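Local atomic coordinates of TRAP-T family transporter, DctP (Periplasmic binding) subunit (Sulfitobacter sp. NAS-14.1, PDB entry 4PF8), a protein that binds beta-D-galacturonate and probably delivers it, as the periplasmic solute-binding component, to the membrane part of a TRAP transporter. Residues A[100-105]-A[231-236]; A[94-99]-A[127-132]; A[139-144]-A[260-265]. All blocks are in the same frame, centred on the assembly; numbering follows the deposited sequence.

Contact 1: residues A[100-105]-A[231-236]; sequences NVVSLP and IIPECL. With GTR (beta-D-galactopyranuronic acid), chain D.
V102, in the 3-10 segment that comes in from residue 97, meets P233 and I232 where the chain runs into strand 234-239. The turn holds the backbone bond from S103 N to N100 O, and N100 is held further by N171 through its side-chain OD1. V102 makes the principal apolar contact: its CB lies 3.8 Å from P233 CD, the two side chains crossing obliquely. CG2 follows CB onto the same proline carbon, since with chi1 at -56° this methyl falls between the backbone N and carbonyl carbon. V102 O stands 3.5 Å from I231 O, two acceptors that cannot pair directly; a water bridges the two segments instead. It accepts from I231 N at 3.0 Å and is placed to donate to V102 O at 2.9 Å and L104 O at 2.9 Å, though more acceptors surround it than it has protons. S103 then brings its OG to 3.9 Å from I232 CD1, while F174 of helix 172-179 touches both residues. Beyond P233 the chain enters the sheet, and E234, which does not touch 100-105, accepts a very short bond, 2.5 Å, from O2 of the galacturonate to E234 OE2. Linking strand 223-230 of one sheet to strand 234-239 of the other, residues 231-233 form one of the interdomain crossings characteristic of the two-domain solute-binding protein fold, beside its sugar-acid pocket.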
ATOM      1  N   ASN A 100      -0.026 -11.355   3.782  1.00 10.18           N
ATOM      2  CA  ASN A 100       1.357 -11.331   3.299  1.00 10.04           C
ATOM      3  C   ASN A 100       1.469 -11.687   1.832  1.00 10.84           C
ATOM      4  O   ASN A 100       2.384 -11.253   1.163  1.00  9.67           O
ATOM      5  CB  ASN A 100       2.263 -12.251   4.120  1.00 11.66           C
ATOM      6  CG  ASN A 100       2.612 -11.665   5.452  1.00 14.18           C
ATOM      7  OD1 ASN A 100       3.218 -10.602   5.525  1.00 13.59           O
ATOM      8  ND2 ASN A 100       2.213 -12.338   6.521  1.00 19.46           N
ATOM      9  N   VAL A 101       0.526 -12.476   1.327  0.55 10.84           N
ATOM     10  CA  VAL A 101       0.604 -12.951  -0.053  0.55 10.06           C
ATOM     11  C   VAL A 101       0.659 -11.830  -1.096  0.55 10.64           C
ATOM     12  O   VAL A 101       1.242 -12.010  -2.154  0.55 11.09           O
ATOM     13  CB  VAL A 101      -0.559 -13.914  -0.390  0.55 11.29           C
ATOM     14  CG1 VAL A 101      -0.537 -15.115   0.543  0.55 27.31           C
ATOM     15  CG2 VAL A 101      -1.907 -13.189  -0.329  0.55 10.47           C
ATOM     16  N   VAL A 102       0.050 -10.681  -0.824  1.00  9.55           N
ATOM     17  CA  VAL A 102       0.065  -9.575  -1.790  1.00 10.32           C
ATOM     18  C   VAL A 102       1.344  -8.757  -1.720  1.00 15.63           C
ATOM     19  O   VAL A 102       1.601  -7.924  -2.590  1.00 15.09           O
ATOM     20  CB  VAL A 102      -1.146  -8.615  -1.645  1.00 12.12           C
ATOM     21  CG1 VAL A 102      -2.425  -9.392  -1.747  1.00 12.37           C
ATOM     22  CG2 VAL A 102      -1.056  -7.811  -0.331  1.00 12.01           C
ATOM     23  N   SER A 103       2.160  -9.008  -0.705  1.00 10.49           N
ATOM     24  CA  SER A 103       3.451  -8.340  -0.558  1.00  9.84           C
ATOM     25  C   SER A 103       4.616  -9.138  -1.141  1.00  9.96           C
ATOM     26  O   SER A 103       5.779  -8.774  -0.977  1.00 12.59           O
ATOM     27  CB  SER A 103       3.723  -8.041   0.906  1.00 17.53           C
ATOM     28  OG  SER A 103       2.894  -6.985   1.324  1.00 15.91           O
ATOM     29  N   LEU A 104       4.301 -10.239  -1.814  1.00  8.30           N
ATOM     30  CA  LEU A 104       5.344 -11.008  -2.477  1.00  8.65           C
ATOM     31  C   LEU A 104       5.721 -10.301  -3.770  1.00  8.21           C
ATOM     32  O   LEU A 104       4.863  -9.829  -4.481  1.00  8.71           O
ATOM     33  CB  LEU A 104       4.835 -12.425  -2.750  1.00 10.82           C
ATOM     34  CG  LEU A 104       4.726 -13.300  -1.496  1.00 10.01           C
ATOM     35  CD1 LEU A 104       3.932 -14.548  -1.798  1.00 11.38           C
ATOM     36  CD2 LEU A 104       6.111 -13.681  -0.970  1.00 13.82           C
ATOM     37  N   PRO A 105       7.023 -10.213  -4.067  1.00  8.94           N
ATOM     38  CA  PRO A 105       7.429  -9.454  -5.245  1.00 12.05           C
ATOM     39  C   PRO A 105       6.937 -10.127  -6.527  1.00 10.27           C
ATOM     40  O   PRO A 105       7.001 -11.343  -6.659  1.00 10.77           O
ATOM     41  CB  PRO A 105       8.968  -9.460  -5.185  1.00 13.81           C
ATOM     42  CG  PRO A 105       9.347 -10.407  -4.115  1.00 22.98           C
ATOM     43  CD  PRO A 105       8.138 -10.662  -3.234  1.00 11.92           C
ATOM     44  N   ILE A 231       3.165  -4.760  -6.182  1.00  7.50           N
ATOM     45  CA  ILE A 231       1.861  -4.147  -6.439  1.00  7.23           C
ATOM     46  C   ILE A 231       1.047  -4.500  -5.204  1.00  7.78           C
ATOM     47  O   ILE A 231       0.661  -5.662  -5.020  1.00  8.49           O
ATOM     48  CB  ILE A 231       1.197  -4.707  -7.687  1.00  7.62           C
ATOM     49  CG1 ILE A 231       1.972  -4.272  -8.949  1.00  8.67           C
ATOM     50  CG2 ILE A 231      -0.264  -4.300  -7.770  1.00  9.50           C
ATOM     51  CD1 ILE A 231       1.587  -5.054 -10.208  1.00 10.85           C
ATOM     52  N   ILE A 232       0.823  -3.507  -4.357  1.00  8.38           N
ATOM     53  CA  ILE A 232       0.259  -3.750  -3.036  1.00  8.80           C
ATOM     54  C   ILE A 232      -1.077  -3.031  -2.925  1.00  7.80           C
ATOM     55  O   ILE A 232      -1.117  -1.816  -2.886  1.00  7.39           O
ATOM     56  CB  ILE A 232       1.220  -3.338  -1.902  1.00  7.51           C
ATOM     57  CG1 ILE A 232       2.548  -4.095  -2.059  1.00 11.68           C
ATOM     58  CG2 ILE A 232       0.619  -3.654  -0.552  1.00 10.78           C
ATOM     59  CD1 ILE A 232       3.477  -3.888  -0.972  1.00 15.12           C
ATOM     60  N   PRO A 233      -2.170  -3.798  -2.916  1.00  7.54           N
ATOM     61  CA  PRO A 233      -3.483  -3.153  -2.793  1.00  8.59           C
ATOM     62  C   PRO A 233      -3.652  -2.488  -1.456  1.00  9.18           C
ATOM     63  O   PRO A 233      -2.949  -2.844  -0.513  1.00  7.37           O
ATOM     64  CB  PRO A 233      -4.469  -4.321  -2.890  1.00  8.15           C
ATOM     65  CG  PRO A 233      -3.668  -5.483  -3.392  1.00 13.61           C
ATOM     66  CD  PRO A 233      -2.281  -5.259  -2.943  1.00  8.44           C
ATOM     67  N   GLU A 234      -4.572  -1.528  -1.381  1.00  7.61           N
ATOM     68  CA  GLU A 234      -4.900  -0.886  -0.125  1.00  7.98           C
ATOM     69  C   GLU A 234      -6.352  -1.158   0.151  1.00  8.67           C
ATOM     70  O   GLU A 234      -7.128  -1.425  -0.773  1.00 13.29           O
ATOM     71  CB  GLU A 234      -4.608   0.603  -0.201  1.00  9.59           C
ATOM     72  CG  GLU A 234      -3.223   0.790  -0.752  1.00 10.69           C
ATOM     73  CD  GLU A 234      -2.596   2.103  -0.434  1.00 12.34           C
ATOM     74  OE1 GLU A 234      -3.320   3.116  -0.331  1.00 13.38           O
ATOM     75  OE2 GLU A 234      -1.344   2.118  -0.296  1.00 10.15           O
ATOM     76  N   CYS A 235      -6.723  -1.128   1.412  1.00  7.91           N
ATOM     77  CA  CYS A 235      -8.058  -1.490   1.794  1.00  9.71           C
ATOM     78  C   CYS A 235      -8.709  -0.349   2.547  1.00 11.36           C
ATOM     79  O   CYS A 235      -8.169   0.111   3.565  1.00 10.25           O
ATOM     80  CB  CYS A 235      -7.992  -2.744   2.634  1.00 12.75           C
ATOM     81  SG  CYS A 235      -9.576  -3.344   3.147  1.00 20.62           S
ATOM     82  N   LEU A 236      -9.817   0.131   2.000  1.00  8.88           N
ATOM     83  CA  LEU A 236     -10.720   1.015   2.725  1.00  7.44           C
ATOM     84  C   LEU A 236     -11.475   0.094   3.660  1.00  8.90           C
ATOM     85  O   LEU A 236     -12.152  -0.840   3.218  1.00 10.39           O
ATOM     86  CB  LEU A 236     -11.716   1.717   1.784  1.00 11.36           C
ATOM     87  CG  LEU A 236     -12.824   2.465   2.535  1.00 12.97           C
ATOM     88  CD1 LEU A 236     -12.314   3.668   3.313  1.00 12.48           C
ATOM     89  CD2 LEU A 236     -13.916   2.887   1.538  1.00 16.98           C
TER
HETATM   90  C1  GTR D 402       2.409   4.034   0.018  1.00  5.44           C
HETATM   91  C2  GTR D 402       1.152   3.543   0.655  1.00  5.28           C
HETATM   92  C3  GTR D 402       1.168   3.996   2.103  1.00  7.07           C
HETATM   93  C4  GTR D 402       2.375   3.435   2.843  1.00  6.96           C
HETATM   94  C5  GTR D 402       3.601   3.905   2.067  1.00  7.09           C
HETATM   95  C6  GTR D 402       4.871   3.317   2.670  1.00  9.45           C
HETATM   96  O1  GTR D 402       2.488   3.575  -1.368  1.00  6.84           O
HETATM   97  O2  GTR D 402       0.035   4.162  -0.040  1.00  6.58           O
HETATM   98  O3  GTR D 402      -0.006   3.429   2.724  1.00  7.50           O
HETATM   99  O4  GTR D 402       2.287   2.000   2.809  1.00  9.35           O
HETATM  100  O5  GTR D 402       3.526   3.522   0.678  1.00  6.32           O
HETATM  101  O6A GTR D 402       5.798   3.077   1.852  1.00  7.19           O
HETATM  102  O6B GTR D 402       4.971   3.242   3.916  1.00  8.04           O
HETATM  103  O   HOH W   1       3.261  -7.485  -4.873  1.00  9.86           O

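Contact 2: residues A[94-99]-A[127-132]; sequences QAVPAT and GKALEE
V96, A129 and L130 carry this contact. The side chains of V96 and L130 cross at about a right angle, the valine branch V96 CG2 resting 3.9 Å from L130 CD2 in one of the two conformers of L130. The other branch, V96 CG1, is directed differently: lying anti to its own nitrogen (chi1 -171°), it passes alongside the helix backbone, 3.7 Å from A129 O, and also touches the A129 methyl. A129 CB is thus met by two groups, V96 CG1 and the methyl of A98, whose CB approaches A129 CB to 3.6 Å. The backbones keep an even spacing here, the CA atoms being 6.3 Å apart for V96 and L130 and 6.4 Å for A98 and A129. The start of a 3-10 segment, 97-99, which runs on into 100-102, packs on the flank of helix 121-132, the helix that precedes edge strand 135-141 of the five-stranded sheet; it is plain packing of a loop on a helix, with the T99 side chain about 12 Å from the bound galacturonate. T99 CG2 adds a looser touch on L130 CD2. The hydroxyl of T99 turns back into its own segment: T99 OG1 donates to V96 O at 2.8 Å, in the carbonyl plane, and T99 N donates to the same oxygen, which should help hold the turn. M92 of helix 89-92 touches both T99 and L130.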
ATOM      1  N   GLN A  94       1.475  -8.259   9.562  1.00 24.59           N
ATOM      2  CA  GLN A  94       1.694  -8.649  10.958  1.00 26.74           C
ATOM      3  C   GLN A  94       0.393  -8.998  11.706  1.00 26.31           C
ATOM      4  O   GLN A  94       0.321 -10.006  12.408  1.00 28.30           O
ATOM      5  CB  GLN A  94       2.474  -7.561  11.704  1.00 32.45           C
ATOM      6  CG  GLN A  94       2.937  -7.983  13.086  1.00 37.01           C
ATOM      7  CD  GLN A  94       4.094  -7.143  13.604  1.00 44.92           C
ATOM      8  OE1 GLN A  94       4.781  -6.465  12.835  1.00 50.85           O
ATOM      9  NE2 GLN A  94       4.321  -7.193  14.916  1.00 46.82           N
ATOM     10  N   ALA A  95      -0.632  -8.170  11.544  1.00 17.98           N
ATOM     11  CA  ALA A  95      -1.905  -8.377  12.209  1.00 19.67           C
ATOM     12  C   ALA A  95      -2.702  -9.481  11.547  1.00 16.25           C
ATOM     13  O   ALA A  95      -3.443 -10.202  12.214  1.00 17.57           O
ATOM     14  CB  ALA A  95      -2.714  -7.092  12.173  1.00 19.57           C
ATOM     15  N   VAL A  96      -2.578  -9.573  10.225  1.00 12.89           N
ATOM     16  CA  VAL A  96      -3.389 -10.483   9.427  1.00 12.32           C
ATOM     17  C   VAL A  96      -2.490 -11.288   8.486  1.00 12.32           C
ATOM     18  O   VAL A  96      -2.237 -10.892   7.352  1.00 12.31           O
ATOM     19  CB  VAL A  96      -4.443  -9.712   8.614  1.00 11.78           C
ATOM     20  CG1 VAL A  96      -5.415 -10.707   7.979  1.00 13.68           C
ATOM     21  CG2 VAL A  96      -5.151  -8.707   9.522  1.00 16.15           C
ATOM     22  N   PRO A  97      -1.988 -12.424   8.967  1.00 15.25           N
ATOM     23  CA  PRO A  97      -0.966 -13.152   8.203  1.00 17.80           C
ATOM     24  C   PRO A  97      -1.346 -13.490   6.752  1.00 15.91           C
ATOM     25  O   PRO A  97      -0.464 -13.481   5.889  1.00 13.33           O
ATOM     26  CB  PRO A  97      -0.753 -14.413   9.042  1.00 19.48           C
ATOM     27  CG  PRO A  97      -1.028 -13.940  10.460  1.00 25.03           C
ATOM     28  CD  PRO A  97      -2.145 -12.957  10.333  1.00 17.90           C
ATOM     29  N   ALA A  98      -2.624 -13.750   6.474  1.00 16.91           N
ATOM     30  CA  ALA A  98      -3.031 -14.080   5.105  1.00 17.79           C
ATOM     31  C   ALA A  98      -2.654 -12.985   4.106  1.00 15.50           C
ATOM     32  O   ALA A  98      -2.358 -13.264   2.933  1.00 16.48           O
ATOM     33  CB  ALA A  98      -4.526 -14.352   5.042  1.00 19.37           C
ATOM     34  N   THR A  99      -2.622 -11.740   4.560  1.00 11.93           N
ATOM     35  CA  THR A  99      -2.381 -10.644   3.642  1.00  9.76           C
ATOM     36  C   THR A  99      -0.924 -10.571   3.190  1.00 10.56           C
ATOM     37  O   THR A  99      -0.629  -9.808   2.304  1.00 10.65           O
ATOM     38  CB  THR A  99      -2.798  -9.267   4.202  1.00 12.05           C
ATOM     39  OG1 THR A  99      -1.989  -8.932   5.339  1.00 11.96           O
ATOM     40  CG2 THR A  99      -4.264  -9.276   4.572  1.00 13.96           C
ATOM     41  N   GLY A 127     -10.594 -10.706   2.428  1.00 13.81           N
ATOM     42  CA  GLY A 127     -11.623 -10.021   3.208  1.00 13.05           C
ATOM     43  C   GLY A 127     -12.057 -10.838   4.419  1.00 16.45           C
ATOM     44  O   GLY A 127     -12.263 -10.286   5.502  1.00 14.60           O
ATOM     45  N   LYS A 128     -12.212 -12.152   4.253  1.00 16.60           N
ATOM     46  CA  LYS A 128     -12.592 -13.026   5.370  1.00 15.96           C
ATOM     47  C   LYS A 128     -11.491 -13.051   6.428  1.00 15.26           C
ATOM     48  O   LYS A 128     -11.761 -12.999   7.620  1.00 16.12           O
ATOM     49  CB  LYS A 128     -12.906 -14.441   4.853  1.00 21.10           C
ATOM     50  CG  LYS A 128     -13.273 -15.463   5.920  1.00 30.66           C
ATOM     51  CD  LYS A 128     -13.750 -16.784   5.285  1.00 36.35           C
ATOM     52  CE  LYS A 128     -14.024 -17.883   6.327  1.00 39.88           C
ATOM     53  NZ  LYS A 128     -13.197 -17.740   7.568  1.00 42.24           N
ATOM     54  N   ALA A 129     -10.233 -13.118   5.993  1.00 14.38           N
ATOM     55  CA  ALA A 129      -9.114 -13.099   6.935  1.00 13.88           C
ATOM     56  C   ALA A 129      -9.089 -11.798   7.740  1.00 14.20           C
ATOM     57  O   ALA A 129      -8.821 -11.809   8.942  1.00 13.50           O
ATOM     58  CB  ALA A 129      -7.795 -13.286   6.195  1.00 14.91           C
ATOM     59  N   LEU A 130      -9.345 -10.681   7.077  0.82 12.28           N
ATOM     60  CA  LEU A 130      -9.398  -9.398   7.768  0.82 12.14           C
ATOM     61  C   LEU A 130     -10.530  -9.372   8.790  0.82 12.60           C
ATOM     62  O   LEU A 130     -10.367  -8.862   9.891  0.82 12.54           O
ATOM     63  CB  LEU A 130      -9.555  -8.264   6.774  0.82 11.38           C
ATOM     64  CG  LEU A 130      -8.318  -7.966   5.923  0.82 12.56           C
ATOM     65  CD1 LEU A 130      -8.707  -7.225   4.643  0.82 18.60           C
ATOM     66  CD2 LEU A 130      -7.308  -7.168   6.728  0.82 17.26           C
ATOM     67  N   GLU A 131     -11.681  -9.930   8.434  1.00 13.55           N
ATOM     68  CA  GLU A 131     -12.829  -9.914   9.330  1.00 14.57           C
ATOM     69  C   GLU A 131     -12.526 -10.699  10.600  1.00 15.05           C
ATOM     70  O   GLU A 131     -12.971 -10.335  11.691  1.00 15.49           O
ATOM     71  CB  GLU A 131     -14.062 -10.498   8.630  1.00 17.30           C
ATOM     72  CG  GLU A 131     -15.340 -10.373   9.442  1.00 23.43           C
ATOM     73  CD  GLU A 131     -16.549 -11.023   8.765  1.00 30.33           C
ATOM     74  OE1 GLU A 131     -16.370 -11.690   7.723  1.00 43.37           O
ATOM     75  OE2 GLU A 131     -17.674 -10.869   9.270  1.00 38.01           O
ATOM     76  N   GLU A 132     -11.771 -11.788  10.464  1.00 15.12           N
ATOM     77  CA  GLU A 132     -11.354 -12.606  11.605  1.00 15.69           C
ATOM     78  C   GLU A 132     -10.478 -11.853  12.589  1.00 17.52           C
ATOM     79  O   GLU A 132     -10.358 -12.230  13.766  1.00 18.27           O
ATOM     80  CB  GLU A 132     -10.612 -13.841  11.116  1.00 17.56           C
ATOM     81  CG  GLU A 132     -11.547 -14.827  10.473  1.00 22.52           C
ATOM     82  CD  GLU A 132     -10.833 -16.043   9.942  1.00 35.00           C
ATOM     83  OE1 GLU A 132      -9.577 -16.018   9.888  1.00 40.47           O
ATOM     84  OE2 GLU A 132     -11.537 -17.010   9.568  1.00 40.80           O
TER

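Contact 3: residues A[139-144]-A[260-265]; sequences GYYDAG and NSTDLQ
Strand-on-helix packing of the alpha/beta kind joins Y141, at the end of edge strand 135-141, to S261, T262 and Q265 of the long helix 248-282; the two short axes run nearly parallel, 7.9 Å apart. The ring of Y141 is addressed on a face and at its edge. Over the face lies Q265, its CB 3.8 Å from the ring centroid in a CH-pi contact. Q265 CG lies over the CD2 side, 3.4 Å from Y141 CD2, and the amide, 10° from parallel to the ring, sits by its CB end. At the edge, T262 OG1, itself bonded to G258 O, comes to 3.4 Å from Y141 CE1. The phenol end donates from Y141 OH to S261 OG at 2.9 Å, and that serine oxygen also has G258 O as a partner. A bend at chi2 (-93°) turns the Q265 amide to the strand's end, where it clasps D142 by both backbone groups: D142 N donates to Q265 OE1 at 2.9 Å, tilted from the carbonyl plane, while Q265 NE2 meets a lone pair of D142 O at 2.9 Å. D142 OD1 accepts from G144 N in an Asx turn, and OD2 is bonded to Y115. Strand 234-239 flanks the contact through backbone bonds of G139 with L236 and of Y141 with E234; helix 37-52 touches S261 and Q265, and helix 111-118 packs against Y140 and D142.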
ATOM      1  N   GLY A 139     -13.515  -1.979   0.277  1.00 11.39           N
ATOM      2  CA  GLY A 139     -13.063  -1.850  -1.085  1.00  9.00           C
ATOM      3  C   GLY A 139     -11.562  -1.818  -1.143  1.00  9.50           C
ATOM      4  O   GLY A 139     -10.900  -1.525  -0.154  1.00 11.70           O
ATOM      5  N   TYR A 140     -11.023  -2.163  -2.302  1.00  8.96           N
ATOM      6  CA  TYR A 140      -9.578  -2.151  -2.523  1.00  9.88           C
ATOM      7  C   TYR A 140      -9.151  -1.002  -3.436  1.00  9.17           C
ATOM      8  O   TYR A 140      -9.478  -0.943  -4.632  1.00 12.42           O
ATOM      9  CB  TYR A 140      -9.102  -3.528  -3.048  1.00 10.18           C
ATOM     10  CG  TYR A 140      -9.360  -4.642  -2.063  1.00 10.92           C
ATOM     11  CD1 TYR A 140      -8.681  -4.681  -0.841  1.00 13.29           C
ATOM     12  CD2 TYR A 140     -10.282  -5.653  -2.339  1.00 13.17           C
ATOM     13  CE1 TYR A 140      -8.933  -5.670   0.083  1.00 15.00           C
ATOM     14  CE2 TYR A 140     -10.529  -6.665  -1.418  1.00 17.72           C
ATOM     15  CZ  TYR A 140      -9.845  -6.660  -0.203  1.00 22.22           C
ATOM     16  OH  TYR A 140     -10.083  -7.657   0.727  1.00 27.83           O
ATOM     17  N   TYR A 141      -8.442  -0.063  -2.831  1.00  7.42           N
ATOM     18  CA  TYR A 141      -7.905   1.116  -3.509  1.00  7.43           C
ATOM     19  C   TYR A 141      -6.609   0.768  -4.234  1.00  9.38           C
ATOM     20  O   TYR A 141      -5.874  -0.133  -3.837  1.00 10.54           O
ATOM     21  CB  TYR A 141      -7.630   2.235  -2.495  1.00  9.82           C
ATOM     22  CG  TYR A 141      -8.823   3.066  -1.998  1.00  7.74           C
ATOM     23  CD1 TYR A 141     -10.128   2.608  -2.074  1.00  9.36           C
ATOM     24  CD2 TYR A 141      -8.610   4.312  -1.432  1.00  8.90           C
ATOM     25  CE1 TYR A 141     -11.194   3.400  -1.597  1.00  9.62           C
ATOM     26  CE2 TYR A 141      -9.648   5.094  -0.972  1.00  9.97           C
ATOM     27  CZ  TYR A 141     -10.930   4.642  -1.050  1.00  8.98           C
ATOM     28  OH  TYR A 141     -11.949   5.436  -0.572  1.00 12.56           O
ATOM     29  N   ASP A 142      -6.355   1.486  -5.319  1.00  8.63           N
ATOM     30  CA  ASP A 142      -5.175   1.312  -6.163  1.00  7.26           C
ATOM     31  C   ASP A 142      -3.985   2.059  -5.580  1.00  8.70           C
ATOM     32  O   ASP A 142      -4.107   3.207  -5.171  1.00  8.57           O
ATOM     33  CB  ASP A 142      -5.521   1.894  -7.539  1.00  8.50           C
ATOM     34  CG  ASP A 142      -4.587   1.457  -8.664  1.00 10.15           C
ATOM     35  OD1 ASP A 142      -3.475   0.931  -8.424  1.00  9.73           O
ATOM     36  OD2 ASP A 142      -5.006   1.680  -9.839  1.00 12.77           O
ATOM     37  N   ALA A 143      -2.836   1.402  -5.540  1.00  6.89           N
ATOM     38  CA  ALA A 143      -1.586   2.065  -5.191  1.00  6.59           C
ATOM     39  C   ALA A 143      -0.516   1.759  -6.237  1.00  6.04           C
ATOM     40  O   ALA A 143       0.688   1.840  -5.965  1.00  7.52           O
ATOM     41  CB  ALA A 143      -1.117   1.668  -3.814  1.00  8.29           C
ATOM     42  N   GLY A 144      -0.967   1.439  -7.440  1.00  6.63           N
ATOM     43  CA  GLY A 144      -0.042   1.232  -8.532  1.00  7.46           C
ATOM     44  C   GLY A 144       1.029   0.225  -8.191  1.00  7.95           C
ATOM     45  O   GLY A 144       0.780  -0.727  -7.489  1.00  6.62           O
ATOM     46  N   ASN A 260     -18.609   2.998  -3.996  1.00 14.55           N
ATOM     47  CA  ASN A 260     -18.558   4.209  -4.806  1.00 14.12           C
ATOM     48  C   ASN A 260     -17.222   4.934  -4.640  1.00 14.33           C
ATOM     49  O   ASN A 260     -16.663   5.449  -5.605  1.00 13.90           O
ATOM     50  CB  ASN A 260     -19.728   5.147  -4.460  1.00 15.06           C
ATOM     51  CG  ASN A 260     -21.059   4.612  -4.934  1.00 18.71           C
ATOM     52  OD1 ASN A 260     -21.132   3.847  -5.890  1.00 20.98           O
ATOM     53  ND2 ASN A 260     -22.122   5.028  -4.267  1.00 24.34           N
ATOM     54  N   SER A 261     -16.701   4.960  -3.413  1.00 12.13           N
ATOM     55  CA  SER A 261     -15.460   5.693  -3.147  1.00 11.27           C
ATOM     56  C   SER A 261     -14.261   4.971  -3.752  1.00 10.48           C
ATOM     57  O   SER A 261     -13.286   5.608  -4.121  1.00 11.47           O
ATOM     58  CB  SER A 261     -15.277   5.908  -1.650  1.00 11.80           C
ATOM     59  OG  SER A 261     -14.727   4.785  -1.031  1.00 14.14           O
ATOM     60  N   THR A 262     -14.360   3.651  -3.860  1.00 11.45           N
ATOM     61  CA  THR A 262     -13.306   2.849  -4.492  1.00 12.62           C
ATOM     62  C   THR A 262     -13.290   3.112  -5.994  1.00 13.33           C
ATOM     63  O   THR A 262     -12.222   3.278  -6.603  1.00 12.02           O
ATOM     64  CB  THR A 262     -13.509   1.351  -4.208  1.00 12.87           C
ATOM     65  OG1 THR A 262     -13.475   1.124  -2.798  1.00 13.37           O
ATOM     66  CG2 THR A 262     -12.426   0.505  -4.854  1.00 13.44           C
ATOM     67  N   ASP A 263     -14.463   3.186  -6.597  1.00 11.74           N
ATOM     68  CA  ASP A 263     -14.552   3.528  -8.018  1.00 12.41           C
ATOM     69  C   ASP A 263     -13.931   4.901  -8.269  1.00 13.81           C
ATOM     70  O   ASP A 263     -13.168   5.092  -9.234  1.00 14.55           O
ATOM     71  CB  ASP A 263     -15.997   3.536  -8.501  1.00 16.44           C
ATOM     72  CG  ASP A 263     -16.588   2.153  -8.610  1.00 21.87           C
ATOM     73  OD1 ASP A 263     -15.817   1.171  -8.672  1.00 28.66           O
ATOM     74  OD2 ASP A 263     -17.835   2.056  -8.664  1.00 28.96           O
ATOM     75  N   LEU A 264     -14.247   5.855  -7.395  1.00 12.48           N
ATOM     76  CA  LEU A 264     -13.715   7.207  -7.518  1.00 11.55           C
ATOM     77  C   LEU A 264     -12.200   7.202  -7.339  1.00 11.66           C
ATOM     78  O   LEU A 264     -11.473   7.764  -8.163  1.00 11.55           O
ATOM     79  CB  LEU A 264     -14.361   8.153  -6.495  1.00 12.28           C
ATOM     80  CG  LEU A 264     -13.712   9.534  -6.402  1.00 15.35           C
ATOM     81  CD1 LEU A 264     -13.916  10.295  -7.696  1.00 18.07           C
ATOM     82  CD2 LEU A 264     -14.265  10.311  -5.231  1.00 22.87           C
ATOM     83  N   GLN A 265     -11.707   6.552  -6.286  1.00 11.39           N
ATOM     84  CA  GLN A 265     -10.277   6.580  -6.025  1.00  8.90           C
ATOM     85  C   GLN A 265      -9.500   5.993  -7.183  1.00  8.73           C
ATOM     86  O   GLN A 265      -8.432   6.498  -7.523  1.00  9.74           O
ATOM     87  CB  GLN A 265      -9.921   5.837  -4.746  1.00  9.92           C
ATOM     88  CG  GLN A 265      -8.455   6.015  -4.382  1.00 10.36           C
ATOM     89  CD  GLN A 265      -7.532   4.930  -4.917  1.00 10.41           C
ATOM     90  OE1 GLN A 265      -7.968   3.944  -5.503  1.00  8.61           O
ATOM     91  NE2 GLN A 265      -6.233   5.113  -4.701  1.00 10.78           N
TER

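How the contacts relate
Contact 2 closes along the chain before contact 3 opens, whereas contact 1 interleaves with both. Contacts 1 and 3 share the five-stranded sheet: strands 234-239 and 135-141 are antiparallel neighbours in it, and the contact centres lie about 14 Å apart. Contact 2 sits about 12 Å from contact 1 and about 19 Å from contact 3, on the flank where helix 121-132 precedes strand 135-141. That strand leads out toward strand 146-150 of the four-stranded sheet, while 231-233 brings the chain back in from strand 223-230. Contacts 1 and 3 thus both lie by such crossings near the bound galacturonate, with E234 in contact 1 bonding it; contact 2 lies farther from the sugar.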